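Local coordinates for MHC class I-like protein MILL2 (Mus musculus, PDB 6A97) that binds heparan sulfate proteoglycans on the surface of fibroblasts, as a member of the MHC class I family, at residues Trp235-Lys240 with Glu273-Cys278; Pro241-Thr246 with Val264-Leu269; Gly95-Val100 with His167-Asp172. All blocks are in the same frame, centred on the assembly; numbering follows the deposited sequence.

Interaction 1 (Trp235-Lys240 with Glu273-Cys278)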
ATOM      1  N   TRP A 235       5.354   6.897  -0.775  1.00 41.45           N
ATOM      2  CA  TRP A 235       6.198   8.062  -0.576  1.00 41.81           C
ATOM      3  C   TRP A 235       5.336   9.307  -0.709  1.00 43.53           C
ATOM      4  O   TRP A 235       4.570   9.442  -1.667  1.00 42.30           O
ATOM      5  CB  TRP A 235       7.350   8.091  -1.580  1.00 41.40           C
ATOM      6  CG  TRP A 235       8.566   7.354  -1.117  1.00 43.76           C
ATOM      7  CD1 TRP A 235       9.032   6.158  -1.586  1.00 41.47           C
ATOM      8  CD2 TRP A 235       9.468   7.758  -0.080  1.00 44.27           C
ATOM      9  NE1 TRP A 235      10.172   5.799  -0.912  1.00 45.47           N
ATOM     10  CE2 TRP A 235      10.461   6.765   0.019  1.00 47.95           C
ATOM     11  CE3 TRP A 235       9.531   8.863   0.776  1.00 42.25           C
ATOM     12  CZ2 TRP A 235      11.504   6.842   0.937  1.00 43.85           C
ATOM     13  CZ3 TRP A 235      10.570   8.938   1.688  1.00 42.40           C
ATOM     14  CH2 TRP A 235      11.542   7.937   1.759  1.00 41.83           C
ATOM     15  N   LEU A 236       5.460  10.210   0.258  1.00 43.15           N
ATOM     16  CA  LEU A 236       4.644  11.416   0.295  1.00 43.60           C
ATOM     17  C   LEU A 236       5.509  12.661   0.169  1.00 45.33           C
ATOM     18  O   LEU A 236       6.529  12.785   0.841  1.00 44.43           O
ATOM     19  CB  LEU A 236       3.833  11.477   1.596  1.00 44.37           C
ATOM     20  CG  LEU A 236       2.821  10.352   1.843  1.00 44.33           C
ATOM     21  CD1 LEU A 236       2.369  10.352   3.296  1.00 48.30           C
ATOM     22  CD2 LEU A 236       1.633  10.491   0.924  1.00 44.00           C
ATOM     23  N   GLN A 237       5.103  13.577  -0.702  1.00 46.41           N
ATOM     24  CA  GLN A 237       5.747  14.879  -0.785  1.00 47.74           C
ATOM     25  C   GLN A 237       4.721  15.950  -0.468  1.00 49.39           C
ATOM     26  O   GLN A 237       3.750  16.123  -1.209  1.00 47.75           O
ATOM     27  CB  GLN A 237       6.360  15.115  -2.165  1.00 43.22           C
ATOM     28  CG  GLN A 237       6.860  16.541  -2.349  1.00 48.01           C
ATOM     29  CD  GLN A 237       7.703  16.719  -3.595  1.00 51.83           C
ATOM     30  OE1 GLN A 237       7.478  16.065  -4.612  1.00 51.62           O
ATOM     31  NE2 GLN A 237       8.684  17.612  -3.521  1.00 55.91           N
ATOM     32  N   ASP A 238       4.939  16.659   0.637  1.00 59.60           N
ATOM     33  CA  ASP A 238       3.980  17.637   1.143  1.00 66.51           C
ATOM     34  C   ASP A 238       2.577  17.037   1.227  1.00 65.97           C
ATOM     35  O   ASP A 238       1.612  17.618   0.733  1.00 69.07           O
ATOM     36  CB  ASP A 238       3.973  18.893   0.268  1.00 75.57           C
ATOM     37  CG  ASP A 238       5.336  19.550   0.184  1.00 84.08           C
ATOM     38  OD1 ASP A 238       6.033  19.609   1.219  1.00 89.67           O
ATOM     39  OD2 ASP A 238       5.711  20.007  -0.917  1.00 86.26           O
ATOM     40  N   GLY A 239       2.481  15.856   1.833  1.00 67.51           N
ATOM     41  CA  GLY A 239       1.204  15.196   2.041  1.00 65.07           C
ATOM     42  C   GLY A 239       0.630  14.517   0.813  1.00 65.47           C
ATOM     43  O   GLY A 239      -0.427  13.889   0.885  1.00 68.04           O
ATOM     44  N   LYS A 240       1.321  14.636  -0.316  1.00 56.48           N
ATOM     45  CA  LYS A 240       0.814  14.095  -1.573  1.00 47.66           C
ATOM     46  C   LYS A 240       1.629  12.888  -2.031  1.00 42.96           C
ATOM     47  O   LYS A 240       2.855  12.936  -2.037  1.00 43.84           O
ATOM     48  CB  LYS A 240       0.815  15.173  -2.660  1.00 56.77           C
ATOM     49  CG  LYS A 240      -0.456  16.020  -2.715  1.00 65.71           C
ATOM     50  CD  LYS A 240      -0.711  16.786  -1.427  1.00 65.81           C
ATOM     51  CE  LYS A 240      -2.001  17.588  -1.513  1.00 72.20           C
ATOM     52  NZ  LYS A 240      -2.303  18.290  -0.234  1.00 74.25           N
ATOM     53  N   GLU A 273      15.484  15.937   0.625  1.00 53.00           N
ATOM     54  CA  GLU A 273      15.096  14.823   1.499  1.00 55.54           C
ATOM     55  C   GLU A 273      14.064  15.166   2.588  1.00 56.12           C
ATOM     56  O   GLU A 273      13.124  14.398   2.782  1.00 58.69           O
ATOM     57  CB  GLU A 273      16.337  14.204   2.155  1.00 60.51           C
ATOM     58  CG  GLU A 273      17.374  13.673   1.177  1.00 64.34           C
ATOM     59  CD  GLU A 273      18.465  14.684   0.883  1.00 72.89           C
ATOM     60  OE1 GLU A 273      18.146  15.886   0.778  1.00 72.40           O
ATOM     61  OE2 GLU A 273      19.641  14.277   0.761  1.00 77.99           O
ATOM     62  N   PRO A 274      14.225  16.305   3.299  1.00 56.06           N
ATOM     63  CA  PRO A 274      13.216  16.652   4.315  1.00 52.88           C
ATOM     64  C   PRO A 274      11.773  16.725   3.808  1.00 53.49           C
ATOM     65  O   PRO A 274      10.851  16.565   4.605  1.00 61.55           O
ATOM     66  CB  PRO A 274      13.670  18.035   4.793  1.00 52.22           C
ATOM     67  CG  PRO A 274      15.137  18.011   4.622  1.00 59.03           C
ATOM     68  CD  PRO A 274      15.391  17.210   3.375  1.00 59.63           C
ATOM     69  N   GLN A 275      11.581  16.954   2.512  1.00 46.52           N
ATOM     70  CA  GLN A 275      10.237  17.072   1.952  1.00 45.59           C
ATOM     71  C   GLN A 275       9.507  15.735   1.855  1.00 44.71           C
ATOM     72  O   GLN A 275       8.295  15.703   1.649  1.00 50.21           O
ATOM     73  CB  GLN A 275      10.295  17.704   0.560  1.00 54.69           C
ATOM     74  CG  GLN A 275      10.905  19.091   0.516  1.00 66.22           C
ATOM     75  CD  GLN A 275      10.948  19.652  -0.892  1.00 74.13           C
ATOM     76  OE1 GLN A 275      10.000  19.497  -1.664  1.00 74.65           O
ATOM     77  NE2 GLN A 275      12.051  20.304  -1.235  1.00 76.35           N
ATOM     78  N   PHE A 276      10.237  14.633   1.999  1.00 44.74           N
ATOM     79  CA  PHE A 276       9.670  13.321   1.698  1.00 43.71           C
ATOM     80  C   PHE A 276       9.505  12.431   2.927  1.00 43.84           C
ATOM     81  O   PHE A 276      10.417  12.295   3.741  1.00 47.16           O
ATOM     82  CB  PHE A 276      10.536  12.613   0.650  1.00 44.39           C
ATOM     83  CG  PHE A 276      10.502  13.272  -0.702  1.00 44.22           C
ATOM     84  CD1 PHE A 276      11.359  14.318  -0.997  1.00 45.35           C
ATOM     85  CD2 PHE A 276       9.604  12.852  -1.671  1.00 42.46           C
ATOM     86  CE1 PHE A 276      11.325  14.933  -2.234  1.00 51.71           C
ATOM     87  CE2 PHE A 276       9.567  13.461  -2.913  1.00 42.21           C
ATOM     88  CZ  PHE A 276      10.428  14.505  -3.192  1.00 51.18           C
ATOM     89  N   SER A 277       8.330  11.825   3.047  1.00 43.95           N
ATOM     90  CA  SER A 277       8.048  10.897   4.136  1.00 44.03           C
ATOM     91  C   SER A 277       7.502   9.592   3.577  1.00 43.45           C
ATOM     92  O   SER A 277       6.782   9.593   2.580  1.00 43.82           O
ATOM     93  CB  SER A 277       7.049  11.504   5.123  1.00 44.54           C
ATOM     94  OG  SER A 277       7.504  12.761   5.592  1.00 51.74           O
ATOM     95  N   CYS A 278       7.854   8.483   4.220  1.00 42.96           N
ATOM     96  CA  CYS A 278       7.337   7.172   3.840  1.00 42.95           C
ATOM     97  C   CYS A 278       6.272   6.706   4.823  1.00 42.57           C
ATOM     98  O   CYS A 278       6.480   6.748   6.031  1.00 44.47           O
ATOM     99  CB  CYS A 278       8.466   6.141   3.778  1.00 43.14           C
ATOM    100  SG  CYS A 278       7.919   4.514   3.218  1.00 70.49           S
TER
HETATM  101  O   HOH W   1       6.320  14.439   3.228  1.00 50.08           O

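Interaction 2 (Pro241-Thr246 with Val264-Leu269). With SO4 (sulfate ion), chain E.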
ATOM      1  N   PRO A 241       0.944  11.805  -2.422  1.00 53.94           N
ATOM      2  CA  PRO A 241       1.625  10.577  -2.848  1.00 54.48           C
ATOM      3  C   PRO A 241       2.377  10.765  -4.161  1.00 53.47           C
ATOM      4  O   PRO A 241       1.800  11.215  -5.152  1.00 53.00           O
ATOM      5  CB  PRO A 241       0.478   9.571  -3.009  1.00 49.49           C
ATOM      6  CG  PRO A 241      -0.732  10.400  -3.237  1.00 57.10           C
ATOM      7  CD  PRO A 241      -0.523  11.678  -2.475  1.00 59.20           C
ATOM      8  N   VAL A 242       3.663  10.432  -4.161  1.00 46.84           N
ATOM      9  CA  VAL A 242       4.471  10.560  -5.367  1.00 50.58           C
ATOM     10  C   VAL A 242       4.864   9.183  -5.888  1.00 50.20           C
ATOM     11  O   VAL A 242       5.164   9.016  -7.069  1.00 57.00           O
ATOM     12  CB  VAL A 242       5.732  11.409  -5.121  1.00 51.47           C
ATOM     13  CG1 VAL A 242       5.348  12.856  -4.880  1.00 58.73           C
ATOM     14  CG2 VAL A 242       6.529  10.861  -3.949  1.00 42.94           C
ATOM     15  N   GLN A 243       4.858   8.202  -4.994  1.00 46.71           N
ATOM     16  CA  GLN A 243       5.028   6.807  -5.373  1.00 46.67           C
ATOM     17  C   GLN A 243       4.268   5.946  -4.378  1.00 51.97           C
ATOM     18  O   GLN A 243       4.323   6.182  -3.170  1.00 49.23           O
ATOM     19  CB  GLN A 243       6.507   6.412  -5.418  1.00 44.08           C
ATOM     20  CG  GLN A 243       6.763   4.964  -5.837  1.00 47.22           C
ATOM     21  CD  GLN A 243       6.252   4.651  -7.239  1.00 51.43           C
ATOM     22  OE1 GLN A 243       5.073   4.342  -7.433  1.00 52.67           O
ATOM     23  NE2 GLN A 243       7.140   4.730  -8.223  1.00 43.49           N
ATOM     24  N   GLN A 244       3.546   4.960  -4.896  1.00 51.37           N
ATOM     25  CA  GLN A 244       2.712   4.099  -4.072  1.00 55.12           C
ATOM     26  C   GLN A 244       2.832   2.657  -4.547  1.00 51.51           C
ATOM     27  O   GLN A 244       2.809   2.387  -5.745  1.00 55.76           O
ATOM     28  CB  GLN A 244       1.252   4.569  -4.122  1.00 49.41           C
ATOM     29  CG  GLN A 244       0.317   3.928  -3.099  1.00 56.84           C
ATOM     30  CD  GLN A 244      -0.119   2.522  -3.481  1.00 68.74           C
ATOM     31  OE1 GLN A 244      -0.164   2.173  -4.662  1.00 76.56           O
ATOM     32  NE2 GLN A 244      -0.444   1.710  -2.482  1.00 65.59           N
ATOM     33  N   LYS A 245       2.966   1.732  -3.604  1.00 41.34           N
ATOM     34  CA  LYS A 245       2.977   0.314  -3.936  1.00 48.62           C
ATOM     35  C   LYS A 245       2.178  -0.497  -2.927  1.00 48.00           C
ATOM     36  O   LYS A 245       2.359  -0.360  -1.715  1.00 45.90           O
ATOM     37  CB  LYS A 245       4.412  -0.213  -4.015  1.00 54.90           C
ATOM     38  CG  LYS A 245       5.053  -0.051  -5.385  1.00 64.97           C
ATOM     39  CD  LYS A 245       6.560  -0.235  -5.324  1.00 71.38           C
ATOM     40  CE  LYS A 245       7.215   0.110  -6.653  1.00 76.51           C
ATOM     41  NZ  LYS A 245       7.365  -1.097  -7.520  1.00 84.36           N
ATOM     42  N   THR A 246       1.284  -1.330  -3.443  1.00 49.09           N
ATOM     43  CA  THR A 246       0.544  -2.280  -2.625  1.00 55.55           C
ATOM     44  C   THR A 246       1.163  -3.664  -2.775  1.00 56.26           C
ATOM     45  O   THR A 246       1.282  -4.185  -3.884  1.00 51.81           O
ATOM     46  CB  THR A 246      -0.945  -2.327  -3.016  1.00 55.38           C
ATOM     47  OG1 THR A 246      -1.537  -1.042  -2.795  1.00 58.51           O
ATOM     48  CG2 THR A 246      -1.687  -3.372  -2.191  1.00 52.76           C
ATOM     49  N   VAL A 264      10.298   0.357  -1.234  1.00 39.30           N
ATOM     50  CA  VAL A 264       9.987   1.313  -2.300  1.00 40.58           C
ATOM     51  C   VAL A 264      11.046   2.400  -2.310  1.00 39.89           C
ATOM     52  O   VAL A 264      11.380   2.960  -1.263  1.00 40.85           O
ATOM     53  CB  VAL A 264       8.593   1.972  -2.135  1.00 40.66           C
ATOM     54  CG1 VAL A 264       8.299   2.884  -3.311  1.00 45.48           C
ATOM     55  CG2 VAL A 264       7.504   0.932  -2.024  1.00 42.93           C
ATOM     56  N   SER A 265      11.582   2.693  -3.490  1.00 40.94           N
ATOM     57  CA  SER A 265      12.580   3.745  -3.627  1.00 44.29           C
ATOM     58  C   SER A 265      12.122   4.845  -4.575  1.00 46.56           C
ATOM     59  O   SER A 265      11.302   4.609  -5.461  1.00 45.44           O
ATOM     60  CB  SER A 265      13.908   3.163  -4.117  1.00 54.43           C
ATOM     61  OG  SER A 265      14.495   2.347  -3.120  1.00 62.44           O
ATOM     62  N   ILE A 266      12.654   6.049  -4.369  1.00 40.33           N
ATOM     63  CA  ILE A 266      12.455   7.174  -5.278  1.00 40.05           C
ATOM     64  C   ILE A 266      13.760   7.936  -5.420  1.00 45.24           C
ATOM     65  O   ILE A 266      14.650   7.815  -4.576  1.00 45.53           O
ATOM     66  CB  ILE A 266      11.363   8.151  -4.786  1.00 40.20           C
ATOM     67  CG1 ILE A 266      11.695   8.652  -3.378  1.00 46.16           C
ATOM     68  CG2 ILE A 266       9.984   7.489  -4.816  1.00 40.10           C
ATOM     69  CD1 ILE A 266      10.732   9.698  -2.853  1.00 52.61           C
ATOM     70  N   ARG A 267      13.873   8.723  -6.485  1.00 43.75           N
ATOM     71  CA  ARG A 267      15.037   9.573  -6.673  1.00 49.29           C
ATOM     72  C   ARG A 267      14.627  11.031  -6.565  1.00 50.42           C
ATOM     73  O   ARG A 267      13.659  11.463  -7.190  1.00 49.30           O
ATOM     74  CB  ARG A 267      15.705   9.298  -8.021  1.00 53.67           C
ATOM     75  CG  ARG A 267      16.372   7.937  -8.085  1.00 67.53           C
ATOM     76  CD  ARG A 267      16.029   7.215  -9.369  1.00 77.65           C
ATOM     77  NE  ARG A 267      15.756   5.803  -9.122  1.00 86.58           N
ATOM     78  CZ  ARG A 267      14.582   5.334  -8.708  1.00 85.58           C
ATOM     79  NH1 ARG A 267      13.571   6.164  -8.497  1.00 92.77           N
ATOM     80  NH2 ARG A 267      14.418   4.036  -8.507  1.00 78.88           N
ATOM     81  N   VAL A 268      15.354  11.780  -5.744  1.00 44.09           N
ATOM     82  CA  VAL A 268      15.080  13.193  -5.559  1.00 43.65           C
ATOM     83  C   VAL A 268      16.367  13.961  -5.760  1.00 49.09           C
ATOM     84  O   VAL A 268      17.434  13.362  -5.900  1.00 56.53           O
ATOM     85  CB  VAL A 268      14.503  13.489  -4.160  1.00 43.97           C
ATOM     86  CG1 VAL A 268      13.325  12.579  -3.881  1.00 41.56           C
ATOM     87  CG2 VAL A 268      15.576  13.316  -3.089  1.00 44.21           C
ATOM     88  N   LEU A 269      16.263  15.285  -5.784  1.00 49.46           N
ATOM     89  CA  LEU A 269      17.430  16.143  -5.909  1.00 52.84           C
ATOM     90  C   LEU A 269      18.068  16.379  -4.543  1.00 59.00           C
ATOM     91  O   LEU A 269      17.371  16.392  -3.528  1.00 57.06           O
ATOM     92  CB  LEU A 269      17.046  17.475  -6.557  1.00 57.20           C
ATOM     93  CG  LEU A 269      16.341  17.377  -7.909  1.00 58.65           C
ATOM     94  CD1 LEU A 269      15.906  18.754  -8.384  1.00 61.85           C
ATOM     95  CD2 LEU A 269      17.244  16.706  -8.939  1.00 56.84           C
TER
HETATM   96  S   SO4 E 301      11.682   7.934  -9.676  1.00 56.90           S
HETATM   97  O1  SO4 E 301      11.550   8.333  -8.279  1.00 55.63           O
HETATM   98  O2  SO4 E 301      10.763   8.717 -10.496  1.00 53.07           O
HETATM   99  O3  SO4 E 301      11.358   6.520  -9.824  1.00 53.22           O
HETATM  100  O4  SO4 E 301      13.053   8.169 -10.109  1.00 52.74           O
HETATM  101  O   HOH W   2       9.757   5.207  -7.945  1.00 51.90           O

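Interaction 3 (Gly95-Val100 with His167-Asp172)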
ATOM      1  N   GLY A  95      -3.879 -40.737  -7.418  1.00 48.71           N
ATOM      2  CA  GLY A  95      -4.917 -41.561  -8.010  1.00 44.87           C
ATOM      3  C   GLY A  95      -5.813 -40.772  -8.953  1.00 44.90           C
ATOM      4  O   GLY A  95      -6.057 -41.183 -10.088  1.00 43.86           O
ATOM      5  N   MET A  96      -6.291 -39.625  -8.486  1.00 44.62           N
ATOM      6  CA  MET A  96      -7.183 -38.798  -9.289  1.00 50.81           C
ATOM      7  C   MET A  96      -6.519 -38.291 -10.566  1.00 53.09           C
ATOM      8  O   MET A  96      -7.169 -38.170 -11.606  1.00 53.54           O
ATOM      9  CB  MET A  96      -7.695 -37.617  -8.465  1.00 42.22           C
ATOM     10  CG  MET A  96      -8.877 -37.972  -7.587  1.00 43.64           C
ATOM     11  SD  MET A  96      -9.566 -36.547  -6.734  1.00 52.19           S
ATOM     12  CE  MET A  96      -8.437 -36.397  -5.352  1.00 42.76           C
ATOM     13  N   MET A  97      -5.221 -38.012 -10.488  1.00 46.99           N
ATOM     14  CA  MET A  97      -4.499 -37.417 -11.609  1.00 44.24           C
ATOM     15  C   MET A  97      -3.697 -38.439 -12.402  1.00 45.54           C
ATOM     16  O   MET A  97      -2.891 -38.073 -13.261  1.00 43.84           O
ATOM     17  CB  MET A  97      -3.578 -36.303 -11.104  1.00 43.24           C
ATOM     18  CG  MET A  97      -4.319 -35.001 -10.809  1.00 49.35           C
ATOM     19  SD  MET A  97      -3.243 -33.626 -10.372  1.00 76.17           S
ATOM     20  CE  MET A  97      -2.750 -34.103  -8.719  1.00 61.81           C
ATOM     21  N   ALA A  98      -3.933 -39.716 -12.117  1.00 40.95           N
ATOM     22  CA  ALA A  98      -3.166 -40.806 -12.714  1.00 40.33           C
ATOM     23  C   ALA A  98      -3.242 -40.818 -14.240  1.00 42.17           C
ATOM     24  O   ALA A  98      -2.233 -41.019 -14.916  1.00 49.75           O
ATOM     25  CB  ALA A  98      -3.642 -42.151 -12.155  1.00 42.73           C
ATOM     26  N   GLU A  99      -4.436 -40.607 -14.784  1.00 45.43           N
ATOM     27  CA  GLU A  99      -4.611 -40.706 -16.228  1.00 52.49           C
ATOM     28  C   GLU A  99      -3.991 -39.511 -16.947  1.00 53.91           C
ATOM     29  O   GLU A  99      -3.402 -39.667 -18.015  1.00 51.85           O
ATOM     30  CB  GLU A  99      -6.091 -40.846 -16.584  1.00 57.47           C
ATOM     31  CG  GLU A  99      -6.358 -41.887 -17.666  1.00 76.83           C
ATOM     32  CD  GLU A  99      -6.257 -43.321 -17.154  1.00 86.27           C
ATOM     33  OE1 GLU A  99      -5.892 -43.525 -15.975  1.00 88.57           O
ATOM     34  OE2 GLU A  99      -6.534 -44.252 -17.940  1.00 94.21           O
ATOM     35  N   VAL A 100      -4.102 -38.323 -16.358  1.00 50.19           N
ATOM     36  CA  VAL A 100      -3.435 -37.151 -16.922  1.00 48.99           C
ATOM     37  C   VAL A 100      -1.924 -37.368 -16.919  1.00 44.62           C
ATOM     38  O   VAL A 100      -1.242 -37.101 -17.911  1.00 45.38           O
ATOM     39  CB  VAL A 100      -3.780 -35.859 -16.153  1.00 47.29           C
ATOM     40  CG1 VAL A 100      -2.838 -34.731 -16.555  1.00 45.18           C
ATOM     41  CG2 VAL A 100      -5.230 -35.461 -16.412  1.00 42.54           C
ATOM     42  N   HIS A 167     -10.318 -37.833 -19.492  1.00 54.75           N
ATOM     43  CA  HIS A 167      -9.119 -38.371 -18.847  1.00 55.44           C
ATOM     44  C   HIS A 167      -8.699 -37.562 -17.624  1.00 55.35           C
ATOM     45  O   HIS A 167      -7.795 -37.959 -16.891  1.00 54.79           O
ATOM     46  CB  HIS A 167      -7.961 -38.443 -19.845  1.00 58.22           C
ATOM     47  CG  HIS A 167      -8.151 -39.477 -20.910  1.00 64.57           C
ATOM     48  ND1 HIS A 167      -8.807 -39.214 -22.093  1.00 70.18           N
ATOM     49  CD2 HIS A 167      -7.773 -40.775 -20.969  1.00 66.87           C
ATOM     50  CE1 HIS A 167      -8.824 -40.306 -22.836  1.00 73.00           C
ATOM     51  NE2 HIS A 167      -8.203 -41.268 -22.178  1.00 71.30           N
ATOM     52  N   ALA A 168      -9.354 -36.426 -17.414  1.00 52.06           N
ATOM     53  CA  ALA A 168      -9.104 -35.605 -16.236  1.00 57.97           C
ATOM     54  C   ALA A 168      -9.760 -36.259 -15.015  1.00 59.63           C
ATOM     55  O   ALA A 168     -10.661 -37.080 -15.178  1.00 53.52           O
ATOM     56  CB  ALA A 168      -9.633 -34.189 -16.460  1.00 46.97           C
ATOM     57  N   PRO A 169      -9.304 -35.910 -13.792  1.00 57.33           N
ATOM     58  CA  PRO A 169      -9.852 -36.488 -12.552  1.00 52.65           C
ATOM     59  C   PRO A 169     -11.380 -36.573 -12.529  1.00 50.64           C
ATOM     60  O   PRO A 169     -12.051 -35.580 -12.812  1.00 50.36           O
ATOM     61  CB  PRO A 169      -9.352 -35.523 -11.475  1.00 46.52           C
ATOM     62  CG  PRO A 169      -8.045 -35.041 -12.005  1.00 48.58           C
ATOM     63  CD  PRO A 169      -8.199 -34.974 -13.510  1.00 50.86           C
ATOM     64  N   ARG A 170     -11.910 -37.752 -12.205  1.00 51.87           N
ATOM     65  CA  ARG A 170     -13.353 -37.991 -12.222  1.00 55.13           C
ATOM     66  C   ARG A 170     -14.101 -36.960 -11.388  1.00 56.33           C
ATOM     67  O   ARG A 170     -13.718 -36.662 -10.255  1.00 64.82           O
ATOM     68  CB  ARG A 170     -13.673 -39.404 -11.728  1.00 66.37           C
ATOM     69  CG  ARG A 170     -13.260 -40.501 -12.701  1.00 74.62           C
ATOM     70  CD  ARG A 170     -14.148 -41.736 -12.589  1.00 80.53           C
ATOM     71  NE  ARG A 170     -13.915 -42.500 -11.364  1.00 81.81           N
ATOM     72  CZ  ARG A 170     -14.745 -42.514 -10.326  1.00 80.08           C
ATOM     73  NH1 ARG A 170     -15.862 -41.803 -10.364  1.00 77.13           N
ATOM     74  NH2 ARG A 170     -14.459 -43.239  -9.251  1.00 76.76           N
ATOM     75  N   ALA A 171     -15.169 -36.421 -11.964  1.00 47.57           N
ATOM     76  CA  ALA A 171     -15.894 -35.299 -11.373  1.00 49.65           C
ATOM     77  C   ALA A 171     -16.444 -35.603  -9.981  1.00 51.50           C
ATOM     78  O   ALA A 171     -16.459 -34.730  -9.112  1.00 57.95           O
ATOM     79  CB  ALA A 171     -17.029 -34.866 -12.297  1.00 51.06           C
ATOM     80  N   ASP A 172     -16.906 -36.830  -9.763  1.00 49.88           N
ATOM     81  CA  ASP A 172     -17.478 -37.169  -8.465  1.00 54.45           C
ATOM     82  C   ASP A 172     -16.384 -37.241  -7.398  1.00 55.98           C
ATOM     83  O   ASP A 172     -16.609 -36.863  -6.251  1.00 58.15           O
ATOM     84  CB  ASP A 172     -18.256 -38.486  -8.528  1.00 59.30           C
ATOM     85  CG  ASP A 172     -17.380 -39.663  -8.881  1.00 73.91           C
ATOM     86  OD1 ASP A 172     -16.620 -39.572  -9.866  1.00 86.92           O
ATOM     87  OD2 ASP A 172     -17.446 -40.683  -8.166  1.00 77.60           O
TER
HETATM   88  O   HOH W   3      -6.250 -37.819 -14.567  1.00 43.90           O
HETATM   89  O   HOH W   4      -9.889 -39.744 -11.437  1.00 58.46           O

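Interaction 1 (Trp235-Lys240 with Glu273-Cys278)
Cys278 CB stands over the six-membered ring of Trp235, 4.0 Å from its centroid and 5° off the ring normal, a CH-pi contact. With SG anti to the backbone N (chi1 -177°), the sulfur reaches above the five-membered ring in a longer sulfur-aromatic contact. Trp235 CZ3 packs on Phe276 CB (3.8 Å). One residue along, Leu236 and Ser277 form an antiparallel hydrogen-bonded pair: Leu236 N donates to Ser277 O at 2.7 Å and Ser277 N to Leu236 O at 3.0 Å. Gln237 lays CG over a face of the Phe276 ring, and its extended chain carries NE2 to Gln275 OE1 at 3.0 Å, the acceptor lying in the Gln237 amide plane. A water donates to both Leu236 O and Gln275 O, tying strand 231-237 to the 3-10 segment before strand 276-282, beside a type I' turn (Gln237 to Lys240). Gln237 OE1 is taken by Lys55 of the second subunit. Cys278 is disulfide-bonded to Cys221, and Trp235, which touches Cys221 as well, packs against the disulfide, as is familiar in immunoglobulin domains. Strands 231-237 and 276-282 are central in their sheet, flanked by 240-247 and 285-290, while Trp235 NE1 reaches Val264 O of the facing sheet.

Interaction 2 (Pro241-Thr246 with Val264-Leu269)
The carboxamide of Gln243 is gripped through its polar atoms, while the carbons behind it touch the facing strand: Gln243 CG meets Val264 CG1 at 3.6 Å and Gln243 CB meets Ile266 CG2 at 3.7 Å. Gln243 OE1 takes Gln244 N at 3.0 Å on a lone pair in the carbonyl plane; Gln243 NE2 donates to a water at 2.7 Å and, weakly, to Glu62 O of the second subunit. That water donates to Ser265 O and to a sulfate oxygen, bridging the segments where no direct hydrogen bond joins them. Arg267 N donates to sulfate O1 at 3.0 Å with an N-H...O angle of 165°; the modelled approach of the guanidinium to the sulfate is too close to be relied on. Bending at chi2 (61°) curls the Gln243 amide toward the next residue, so that OE1 meets Gln244 N. Gln243 meets Val264 at CG1, Lys245 at CG2: Lys245 CD lies 3.6 Å from Val264 CG2, so aliphatic carbons supply the remainder of the contact. The sulfate, probably from the crystallisation liquor, also bonds to Arg61, Glu62 and Thr63 of the second subunit. With axes 8.1 Å apart, strands 243-246 and 264-268 belong to different sheets of the immunoglobulin sandwich: a classic bulge at Val242 and Gln243 faces Trp235 of strand 231-237, while Ile266 is hydrogen-bonded through its backbone to Leu219 of neighbouring strand 217-226 and touches Phe276.

Interaction 3 (Gly95-Val100 with His167-Asp172)
Met96 O, in contact with the Pro169 ring, gathers several partners where the helix of residues 75-96 gives out. One water donates to Met96 O at 3.1 Å and accepts Arg170 N at 2.9 Å, bridging the two backbones. A second water, which accepts Val100 N at 2.8 Å, lies within bonding range of both Met96 O and His167 O, although its protons cannot serve every acceptor around it. Pro169 adds weaker contacts: its CA makes a bent, weak CA-H...O contact with Met96 O, and Pro169 CG is a van der Waals neighbour of Met96 O at 3.3 Å. The pyrrolidine ring wedges among three side chains, CB against Met96 CB, CG against Met97 CG (3.9 Å) and CD against Val100 CG2. The CG2 branch of Val100, placed anti to its carbonyl carbon, also lies 3.6 Å from His167 O. Farther out, Glu99 CG comes to the edge of the imidazole, 3.8 Å from His167 CD2 and in the plane of the ring. The carboxylate is nearly coplanar with the ring, their planes 20° apart, but its charged atoms do not touch the histidine. The imidazole is instead tied to its own helix: ND1 bonds to Phe163 O, and the two rings stack. Two breaks thus meet, Met97 in the alpha-1 region and, in the alpha-2 region, the loop of residues 168-170 between helices 158-167 and 171-193. Met96 and Met97 rest on strand 127-135, Val100 and Ala168 on strand 138-144. With no direct hydrogen bond between the segments, cohesion rests on apolar contact with the proline and on waters that serve backbone groups of both breaks.

Overall arrangement
From the N terminus, interaction 3 comes first: with 66 residues between its segments, it brings the alpha-1 and alpha-2 helical regions together after a loop that includes strands of the MHC platform. It closes before the alpha-3 domain begins, and its centre lies about 56 Å from that of interaction 1 and about 49 Å from that of interaction 2. Interaction 1 then closes a 32-residue loop between two neighbouring strands of one immunoglobulin sheet, and interaction 2 is nested inside that loop, linking the edge strand 240-247 to the facing sheet. No loops cross. The nested pair touch directly: Trp235 N to Gln243 O is a probable hydrogen bond of 2.7 Å, and both meet the second subunit.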